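Side-chain contacts in prolyl-ACP dehydrogenase (Oscillatoria sp., PDB 4IRN), which probably oxidises the prolyl group carried on an acyl carrier protein, using FAD, in the biosynthesis of the cyanotoxin anatoxin-a: residues 59-64 and 71-76; 201-206 and 228-233; 346-351 and 411-416; 170-175 and 267-272. One frame throughout, in Å; residues are numbered along the deposited sequence.

In the fold
The four contacts sample the three parts of an acyl-CoA dehydrogenase fold. Interaction 1 lies in the N-terminal helical part, away from the annotated sites; interaction 2 joins the two sheets of the middle beta domain; interaction 4 ties a loop of that domain to the start of helix 268-282; interaction 3 joins two helix ends of the C-terminal domain. Interactions 2 and 4, centres about 17 Å apart, touch through Phe206, whose CE2 is 3.6 Å from CB of Phe272. Nearest to FAD is interaction 4, with the Ile171 side chain about 6 Å away, against about 9 Å for Phe203 and about 13 Å for Leu350. Interactions 1 and 3 lie about 38 Å apart between centres.

Interaction 1. Residues 59-64 and 71-76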
# COMPACT_ATOMS: atom_id res chain seq x y z
N LEU A 59 33.84 -18.87 -0.35
CA LEU A 59 33.29 -18.06 0.75
C LEU A 59 32.33 -18.84 1.66
O LEU A 59 31.75 -18.25 2.58
CB LEU A 59 32.65 -16.74 0.26
CG LEU A 59 33.54 -15.66 -0.37
CD1 LEU A 59 32.73 -14.43 -0.68
CD2 LEU A 59 34.67 -15.26 0.55
N ILE A 60 32.17 -20.15 1.41
CA ILE A 60 31.30 -21.07 2.16
C ILE A 60 31.54 -20.93 3.68
O ILE A 60 32.68 -21.02 4.14
CB ILE A 60 31.44 -22.55 1.67
CG1 ILE A 60 31.30 -22.71 0.14
CG2 ILE A 60 30.54 -23.54 2.46
CD1 ILE A 60 29.86 -22.65 -0.43
N SER A 61 30.44 -20.69 4.43
CA SER A 61 30.50 -20.56 5.88
C SER A 61 29.30 -21.26 6.50
O SER A 61 28.34 -21.59 5.79
CB SER A 61 30.54 -19.09 6.29
OG SER A 61 29.40 -18.37 5.85
N ASP A 62 29.36 -21.52 7.81
CA ASP A 62 28.28 -22.14 8.57
C ASP A 62 27.42 -20.98 9.03
O ASP A 62 27.50 -20.56 10.19
CB ASP A 62 28.85 -22.94 9.75
CG ASP A 62 27.84 -23.80 10.52
OD1 ASP A 62 26.63 -23.74 10.20
OD2 ASP A 62 28.27 -24.52 11.46
N LEU A 63 26.66 -20.41 8.07
CA LEU A 63 25.84 -19.22 8.29
C LEU A 63 24.78 -19.29 9.36
O LEU A 63 24.54 -18.28 10.01
CB LEU A 63 25.26 -18.64 7.00
CG LEU A 63 25.85 -17.33 6.52
CD1 LEU A 63 25.04 -16.79 5.38
CD2 LEU A 63 25.90 -16.25 7.61
N ILE A 64 24.14 -20.46 9.58
CA ILE A 64 23.15 -20.61 10.64
C ILE A 64 23.86 -20.41 12.00
O ILE A 64 23.35 -19.66 12.84
CB ILE A 64 22.36 -21.95 10.52
CG1 ILE A 64 21.51 -22.00 9.21
CG2 ILE A 64 21.49 -22.20 11.78
CD1 ILE A 64 21.07 -23.36 8.76
N ILE A 71 29.24 -14.41 14.79
CA ILE A 71 30.64 -14.59 14.36
C ILE A 71 30.97 -13.84 13.08
O ILE A 71 30.40 -14.12 12.03
CB ILE A 71 31.04 -16.10 14.29
CG1 ILE A 71 30.82 -16.82 15.65
CG2 ILE A 71 32.47 -16.28 13.77
CD1 ILE A 71 30.68 -18.36 15.55
N PHE A 72 31.91 -12.90 13.18
CA PHE A 72 32.41 -12.15 12.03
C PHE A 72 33.42 -13.05 11.29
O PHE A 72 34.32 -13.61 11.93
CB PHE A 72 33.06 -10.81 12.47
CG PHE A 72 33.92 -10.17 11.41
CD1 PHE A 72 33.34 -9.48 10.34
CD2 PHE A 72 35.30 -10.29 11.45
CE1 PHE A 72 34.14 -8.92 9.34
CE2 PHE A 72 36.10 -9.73 10.44
CZ PHE A 72 35.51 -9.05 9.40
N ASN A 73 33.26 -13.21 9.96
CA ASN A 73 34.12 -14.06 9.15
C ASN A 73 35.36 -13.32 8.66
O ASN A 73 35.36 -12.71 7.58
CB ASN A 73 33.34 -14.68 7.99
CG ASN A 73 33.95 -15.93 7.38
OD1 ASN A 73 35.15 -16.22 7.52
ND2 ASN A 73 33.15 -16.68 6.64
N ARG A 74 36.44 -13.37 9.46
CA ARG A 74 37.70 -12.72 9.12
C ARG A 74 38.38 -13.39 7.93
O ARG A 74 39.00 -12.71 7.12
CB ARG A 74 38.64 -12.68 10.31
CG ARG A 74 39.61 -11.50 10.24
CD ARG A 74 40.54 -11.52 11.43
NE ARG A 74 40.77 -10.18 11.98
CZ ARG A 74 40.17 -9.69 13.07
NH1 ARG A 74 39.26 -10.41 13.71
NH2 ARG A 74 40.46 -8.47 13.50
N ASP A 75 38.24 -14.73 7.83
CA ASP A 75 38.79 -15.53 6.74
C ASP A 75 38.23 -15.08 5.38
O ASP A 75 38.99 -14.92 4.43
CB ASP A 75 38.53 -17.03 6.97
CG ASP A 75 39.62 -17.78 7.72
OD1 ASP A 75 40.37 -17.14 8.51
OD2 ASP A 75 39.72 -19.01 7.54
N ALA A 76 36.91 -14.85 5.32
CA ALA A 76 36.21 -14.40 4.12
C ALA A 76 36.54 -12.95 3.77
O ALA A 76 36.59 -12.63 2.58
CB ALA A 76 34.71 -14.57 4.29
O HOH W 1 34.49 -18.54 5.68
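Leu59 lays its CD2 methyl against the CB of Ala76, 3.8 Å away, and this buried apolar touch joins the chain just past helix 42-58 to the first turn of helix 74-83 in the N-terminal helical domain of the acyl-CoA dehydrogenase fold. The CB of Ala76 points at the 59-64 segment, whereas Leu59 gets there through its outer branch: CG stands anti to the carbonyl carbon (chi1 -66°), and CD2 makes the approach. A second, more polar touch lies nearer the surface. The CB of Ser61 packs 3.6 Å from ND2 of Asn73, so the methylene and not the hydroxyl is the nearer group. A water between the same ND2 and the carbonyl O of Ile60 suggests a bridge, but a doubtful one, too short on the ND2 side and weak on the other. Asn73 has a second task, as N-cap of helix 74-83. Its two amide ends are thus divided: ND2 packs on CB of Ser61, while OD1 accepts from the backbone of Ala76. That capping bond, Ala76 N to Asn73 OD1, is 3.1 Å long with 153° at the hydrogen, and the donor stands 69° out of the amide's carbonyl plane.

Interaction 2. Residues 201-206 and 228-233; sequences DLFIIF and PGLILS
With chi1 at -69°, Phe203 holds CG anti to its carbonyl carbon and sends the ring from strand 202-206 toward strand 230-232. Leu230 answers from the other strand with CG anti to the backbone N (chi1 -170°), which brings its CD2 methyl up to the ring. CD2 lies 3.6 Å from CE1 of Phe203 and 3.8 Å from CD1 of the same ring, spanning that bond at an oblique angle. Leu232, two residues on and on the same side of its strand, comes at the ring from the opposite direction and puts its CD1 3.8 Å from CZ of Phe203. The end of the aromatic side chain thus meets one methyl from each of two leucines. Ile205 adds a looser touch, its CD1 4.4 Å from CD1 of Leu230. Every group in the contact is hydrocarbon, and the backbones stay well apart: the axes of segments 202-206 and 230-232 approach to 11.4 Å and run at 100° to each other, which is the geometry of sheets stacked face to face at nearly a right angle, not of neighbours within one sheet. The contact is therefore partly buried apolar packing between the two sheets of the beta domain of the acyl-CoA dehydrogenase fold. Strand 202-208 runs between 158-161 and 218-224 in one sheet, while 230-232 is an edge strand beside 249-257, whose Leu249 touches Ile205, Leu230 and Leu232.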
# COMPACT_ATOMS: atom_id res chain seq x y z
N ASP A 201 41.40 -0.77 12.45
CA ASP A 201 42.78 -0.31 12.64
C ASP A 201 42.85 1.21 12.50
O ASP A 201 43.74 1.83 13.09
CB ASP A 201 43.72 -1.02 11.66
CG ASP A 201 43.78 -2.52 11.86
OD1 ASP A 201 44.39 -2.96 12.87
OD2 ASP A 201 43.18 -3.26 11.04
N LEU A 202 41.91 1.80 11.73
CA LEU A 202 41.79 3.24 11.51
C LEU A 202 40.33 3.71 11.70
O LEU A 202 39.40 3.07 11.20
CB LEU A 202 42.35 3.65 10.13
CG LEU A 202 42.47 5.16 9.82
CD1 LEU A 202 43.62 5.81 10.63
CD2 LEU A 202 42.69 5.39 8.34
N PHE A 203 40.16 4.82 12.43
CA PHE A 203 38.85 5.38 12.74
C PHE A 203 38.66 6.74 12.07
O PHE A 203 39.47 7.64 12.27
CB PHE A 203 38.67 5.49 14.26
CG PHE A 203 38.53 4.15 14.96
CD1 PHE A 203 39.65 3.44 15.37
CD2 PHE A 203 37.27 3.62 15.23
CE1 PHE A 203 39.52 2.21 16.02
CE2 PHE A 203 37.14 2.38 15.88
CZ PHE A 203 38.27 1.69 16.28
N ILE A 204 37.59 6.87 11.27
CA ILE A 204 37.22 8.13 10.61
C ILE A 204 36.19 8.79 11.55
O ILE A 204 35.05 8.35 11.63
CB ILE A 204 36.71 7.92 9.15
CG1 ILE A 204 37.69 7.08 8.27
CG2 ILE A 204 36.29 9.23 8.48
CD1 ILE A 204 39.13 7.62 8.09
N ILE A 205 36.62 9.81 12.28
CA ILE A 205 35.81 10.48 13.30
C ILE A 205 35.38 11.89 12.93
O ILE A 205 36.20 12.72 12.54
CB ILE A 205 36.52 10.39 14.69
CG1 ILE A 205 36.97 8.93 14.96
CG2 ILE A 205 35.68 11.01 15.80
CD1 ILE A 205 37.02 8.43 16.35
N PHE A 206 34.08 12.17 13.09
CA PHE A 206 33.45 13.46 12.83
C PHE A 206 33.28 14.20 14.14
O PHE A 206 32.54 13.75 15.01
CB PHE A 206 32.13 13.29 12.05
CG PHE A 206 32.39 12.93 10.60
CD1 PHE A 206 32.56 11.60 10.22
CD2 PHE A 206 32.47 13.91 9.63
CE1 PHE A 206 32.84 11.27 8.88
CE2 PHE A 206 32.73 13.58 8.29
CZ PHE A 206 32.91 12.26 7.93
N PRO A 228 45.83 6.20 23.04
CA PRO A 228 45.32 6.42 24.40
C PRO A 228 44.14 7.40 24.41
O PRO A 228 44.23 8.50 23.85
CB PRO A 228 46.55 6.96 25.15
CG PRO A 228 47.71 6.50 24.36
CD PRO A 228 47.26 6.54 22.94
N GLY A 229 43.03 6.91 24.92
CA GLY A 229 41.77 7.66 25.00
C GLY A 229 40.64 7.10 24.17
O GLY A 229 39.50 7.55 24.31
N LEU A 230 40.94 6.13 23.29
CA LEU A 230 40.00 5.49 22.39
C LEU A 230 39.45 4.20 23.06
O LEU A 230 40.13 3.17 23.08
CB LEU A 230 40.73 5.20 21.07
CG LEU A 230 39.92 4.72 19.87
CD1 LEU A 230 39.28 5.89 19.15
CD2 LEU A 230 40.82 4.01 18.89
N ILE A 231 38.23 4.28 23.63
CA ILE A 231 37.57 3.20 24.36
C ILE A 231 36.40 2.58 23.58
O ILE A 231 35.47 3.29 23.20
CB ILE A 231 37.15 3.69 25.78
CG1 ILE A 231 38.39 4.13 26.58
CG2 ILE A 231 36.33 2.62 26.52
CD1 ILE A 231 38.16 5.11 27.66
N LEU A 232 36.46 1.26 23.39
CA LEU A 232 35.43 0.50 22.69
C LEU A 232 34.69 -0.46 23.61
O LEU A 232 35.28 -1.04 24.52
CB LEU A 232 36.05 -0.29 21.53
CG LEU A 232 36.43 0.53 20.30
CD1 LEU A 232 37.71 0.03 19.70
CD2 LEU A 232 35.30 0.52 19.27
N SER A 233 33.38 -0.62 23.36
CA SER A 233 32.52 -1.53 24.11
C SER A 233 32.50 -2.88 23.39
O SER A 233 33.14 -3.04 22.35
CB SER A 233 31.11 -0.95 24.20
OG SER A 233 30.37 -1.16 23.01

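Interaction 3. Residues 346-351 and 411-416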
# COMPACT_ATOMS: atom_id res chain seq x y z
N LYS A 346 31.68 12.00 -12.63
CA LYS A 346 32.07 12.97 -11.59
C LYS A 346 31.01 14.04 -11.25
O LYS A 346 31.35 15.21 -11.03
CB LYS A 346 33.45 13.60 -11.92
CG LYS A 346 34.55 12.59 -12.29
CD LYS A 346 35.39 12.16 -11.10
CE LYS A 346 36.52 11.24 -11.50
NZ LYS A 346 37.52 11.10 -10.41
N GLN A 347 29.73 13.63 -11.19
CA GLN A 347 28.60 14.50 -10.85
C GLN A 347 28.17 14.34 -9.40
O GLN A 347 28.37 13.28 -8.80
CB GLN A 347 27.40 14.22 -11.78
CG GLN A 347 27.62 14.66 -13.23
CD GLN A 347 26.39 14.42 -14.05
OE1 GLN A 347 26.06 13.28 -14.39
NE2 GLN A 347 25.70 15.49 -14.41
N MET A 348 27.56 15.43 -8.83
CA MET A 348 27.05 15.43 -7.47
C MET A 348 25.70 14.69 -7.50
O MET A 348 24.74 15.16 -8.14
CB MET A 348 26.87 16.87 -6.97
CG MET A 348 26.72 16.99 -5.45
SD MET A 348 25.12 16.50 -4.72
CE MET A 348 24.09 17.83 -5.28
N ALA A 349 25.66 13.49 -6.84
CA ALA A 349 24.46 12.66 -6.88
C ALA A 349 23.86 12.32 -5.50
O ALA A 349 23.44 11.18 -5.29
CB ALA A 349 24.73 11.40 -7.68
N LEU A 350 23.74 13.32 -4.59
CA LEU A 350 23.15 13.09 -3.26
C LEU A 350 21.65 12.80 -3.34
O LEU A 350 21.16 11.95 -2.59
CB LEU A 350 23.45 14.25 -2.30
CG LEU A 350 23.11 14.04 -0.81
CD1 LEU A 350 24.14 13.17 -0.11
CD2 LEU A 350 23.02 15.35 -0.11
N LEU A 351 20.93 13.47 -4.25
CA LEU A 351 19.50 13.23 -4.47
C LEU A 351 19.27 11.81 -5.00
O LEU A 351 18.40 11.11 -4.51
CB LEU A 351 18.92 14.28 -5.45
CG LEU A 351 17.51 14.03 -6.03
CD1 LEU A 351 16.43 14.09 -4.96
CD2 LEU A 351 17.21 15.00 -7.15
N ALA A 411 12.76 15.97 -0.46
CA ALA A 411 11.86 17.13 -0.38
C ALA A 411 12.63 18.46 -0.47
O ALA A 411 12.16 19.37 -1.15
CB ALA A 411 11.04 17.06 0.90
N LYS A 412 13.82 18.55 0.19
CA LYS A 412 14.68 19.75 0.18
C LYS A 412 15.20 20.01 -1.22
O LYS A 412 15.17 21.15 -1.67
CB LYS A 412 15.83 19.64 1.18
CG LYS A 412 15.41 19.47 2.64
CD LYS A 412 15.24 20.78 3.36
CE LYS A 412 14.65 20.60 4.74
NZ LYS A 412 14.41 21.90 5.41
N PHE A 413 15.64 18.94 -1.94
CA PHE A 413 16.12 19.03 -3.33
C PHE A 413 15.02 19.49 -4.29
O PHE A 413 15.32 20.12 -5.30
CB PHE A 413 16.69 17.69 -3.80
CG PHE A 413 18.13 17.48 -3.40
CD1 PHE A 413 19.16 18.09 -4.11
CD2 PHE A 413 18.46 16.67 -2.33
CE1 PHE A 413 20.49 17.90 -3.73
CE2 PHE A 413 19.79 16.48 -1.95
CZ PHE A 413 20.80 17.10 -2.65
N LEU A 414 13.74 19.19 -3.97
CA LEU A 414 12.58 19.58 -4.76
C LEU A 414 12.25 21.06 -4.57
O LEU A 414 11.58 21.65 -5.41
CB LEU A 414 11.36 18.70 -4.44
CG LEU A 414 11.43 17.23 -4.86
CD1 LEU A 414 10.24 16.44 -4.33
CD2 LEU A 414 11.52 17.09 -6.37
N GLY A 415 12.74 21.64 -3.47
CA GLY A 415 12.56 23.05 -3.14
C GLY A 415 11.70 23.33 -1.93
O GLY A 415 11.51 24.49 -1.56
N LEU A 416 11.16 22.27 -1.31
CA LEU A 416 10.28 22.37 -0.15
C LEU A 416 11.03 22.66 1.17
O LEU A 416 10.41 23.16 2.14
CB LEU A 416 9.41 21.10 -0.02
CG LEU A 416 8.72 20.60 -1.30
CD1 LEU A 416 8.29 19.16 -1.14
CD2 LEU A 416 7.55 21.49 -1.71
OXT LEU A 416 12.24 22.37 1.25
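Phe413 reaches from the last turn of helix 403-414 to the start of helix 350-375; its root and ring face meet Leu351, its ring edge Met348 and Leu350. At the root, its CB lies 3.8 Å from CD1 of Leu351. Beyond CG the ring slides under Leu351, whose CB sits over the centre of one face, 3.9 Å from the ring centroid and only 12° off the ring normal, a CH-pi contact. The two side chains run past each other in opposite directions, so the branch tip of Leu351 lies at the root of Phe413 and the leucine's own root over the ring. Farther out the edge takes over. On one side CE1 is 3.9 Å from the CE methyl of Met348, which arrives from the opposite direction. At the far end CZ is 3.8 Å from CD2 of Leu350, in the plane of the ring, and 3.9 Å from CB of the same residue, whose side chain crosses at about a right angle. In Met348 the chi2 bend puts SD 3.5 Å from Leu350 N, a weak bond, and the chi3 bend then turns CE to the ring. Leu350 and Met348 also touch Glu277 of helix 268-282. Just after Phe413 the chain closes its helix in a Schellman motif at Gly415, and O of Leu416 bonds to Lys314 NZ of the second subunit. This is a surface contact between two helix ends in the helical C-terminal domain of the acyl-CoA dehydrogenase fold.

Interaction 4. Residues 170-175 and 267-272; sequences DIYSLK and TGLAIF
The backbones meet most closely at Tyr172 and Leu269, whose CA atoms are 8.0 Å apart, where a turn of the 170-175 loop faces the first turns of helix 268-282. This is a junction in the acyl-CoA dehydrogenase fold: a loop of the middle beta domain packs on the helix that opens the C-terminal helical domain. Ile171 and Phe272 approach from opposite directions. With chi1 -160° setting CG1 anti to the backbone N, Ile171 lays that atom over one face of the Phe272 ring, 4.1 Å from the centroid and 26° off the normal, a CH-pi contact; its CG2 is 3.7 Å from CE2 of Phe272. Tyr172 offers an edge instead: CD1 of Leu269 lies in the plane of the tyrosine ring, nearest to CE1 of Tyr172. Phe272 also stands edge-to-face with Phe206 and touches Ala162, which binds FAD, so the contact backs onto the cofactor site. Asp170 makes two weak bonds to the third subunit, its N to Gln307 OE1 and its OD2 from Phe308 N. Inside the loop, OG of Ser173 donates to OD2 of Asp170 at 3.0 Å, coming from above the carboxylate plane, 45° out of it.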
# COMPACT_ATOMS: atom_id res chain seq x y z
N ASP A 170 19.87 14.26 13.23
CA ASP A 170 20.38 15.62 13.43
C ASP A 170 21.89 15.54 13.66
O ASP A 170 22.39 15.82 14.76
CB ASP A 170 19.62 16.32 14.58
CG ASP A 170 19.94 17.79 14.81
OD1 ASP A 170 20.50 18.45 13.89
OD2 ASP A 170 19.61 18.31 15.92
N ILE A 171 22.62 15.13 12.61
CA ILE A 171 24.07 14.95 12.59
C ILE A 171 24.85 16.25 12.80
O ILE A 171 25.95 16.20 13.34
CB ILE A 171 24.53 14.11 11.36
CG1 ILE A 171 25.94 13.50 11.56
CG2 ILE A 171 24.40 14.87 10.04
CD1 ILE A 171 26.01 12.34 12.54
N TYR A 172 24.28 17.39 12.41
CA TYR A 172 24.92 18.70 12.57
C TYR A 172 25.10 19.07 14.04
O TYR A 172 26.04 19.79 14.39
CB TYR A 172 24.10 19.79 11.85
CG TYR A 172 23.65 19.39 10.46
CD1 TYR A 172 24.58 19.12 9.46
CD2 TYR A 172 22.30 19.23 10.15
CE1 TYR A 172 24.17 18.77 8.17
CE2 TYR A 172 21.88 18.86 8.88
CZ TYR A 172 22.82 18.64 7.89
OH TYR A 172 22.43 18.27 6.62
N SER A 173 24.22 18.54 14.91
CA SER A 173 24.22 18.77 16.35
C SER A 173 25.18 17.85 17.13
O SER A 173 24.90 17.50 18.28
CB SER A 173 22.79 18.68 16.89
OG SER A 173 22.06 19.86 16.61
N LEU A 174 26.34 17.50 16.51
CA LEU A 174 27.40 16.68 17.11
C LEU A 174 27.96 17.37 18.34
O LEU A 174 28.21 18.58 18.31
CB LEU A 174 28.60 16.48 16.13
CG LEU A 174 28.41 15.62 14.91
CD1 LEU A 174 29.64 15.63 14.05
CD2 LEU A 174 28.04 14.22 15.29
N LYS A 175 28.20 16.60 19.39
CA LYS A 175 28.78 17.12 20.62
C LYS A 175 30.27 16.80 20.77
O LYS A 175 30.94 17.48 21.53
CB LYS A 175 27.95 16.72 21.86
CG LYS A 175 26.50 17.26 21.88
CD LYS A 175 26.38 18.81 21.96
CE LYS A 175 24.99 19.35 21.63
NZ LYS A 175 25.04 20.52 20.69
N THR A 267 35.60 21.61 7.09
CA THR A 267 35.30 20.81 5.88
C THR A 267 34.48 19.53 6.19
O THR A 267 33.94 18.91 5.26
CB THR A 267 36.60 20.47 5.09
OG1 THR A 267 37.51 21.58 5.02
CG2 THR A 267 36.34 19.96 3.67
N GLY A 268 34.38 19.17 7.47
CA GLY A 268 33.67 17.99 7.97
C GLY A 268 32.30 17.71 7.38
O GLY A 268 31.97 16.56 7.14
N LEU A 269 31.50 18.73 7.14
CA LEU A 269 30.18 18.60 6.52
C LEU A 269 30.29 18.12 5.06
O LEU A 269 29.61 17.16 4.67
CB LEU A 269 29.39 19.93 6.63
CG LEU A 269 28.05 19.99 5.88
CD1 LEU A 269 27.00 19.13 6.53
CD2 LEU A 269 27.57 21.42 5.74
N ALA A 270 31.16 18.81 4.26
CA ALA A 270 31.41 18.47 2.86
C ALA A 270 31.90 17.02 2.75
O ALA A 270 31.51 16.30 1.83
CB ALA A 270 32.44 19.42 2.26
N ILE A 271 32.72 16.59 3.72
CA ILE A 271 33.26 15.24 3.78
C ILE A 271 32.13 14.24 4.09
O ILE A 271 32.03 13.22 3.42
CB ILE A 271 34.49 15.14 4.75
CG1 ILE A 271 35.60 16.12 4.33
CG2 ILE A 271 35.04 13.71 4.81
CD1 ILE A 271 36.88 16.09 5.16
N PHE A 272 31.27 14.55 5.07
CA PHE A 272 30.16 13.69 5.48
C PHE A 272 29.14 13.52 4.35
O PHE A 272 28.67 12.40 4.09
CB PHE A 272 29.49 14.24 6.75
CG PHE A 272 28.41 13.33 7.31
CD1 PHE A 272 28.73 12.26 8.13
CD2 PHE A 272 27.07 13.56 7.01
CE1 PHE A 272 27.73 11.43 8.64
CE2 PHE A 272 26.07 12.73 7.52
CZ PHE A 272 26.41 11.68 8.33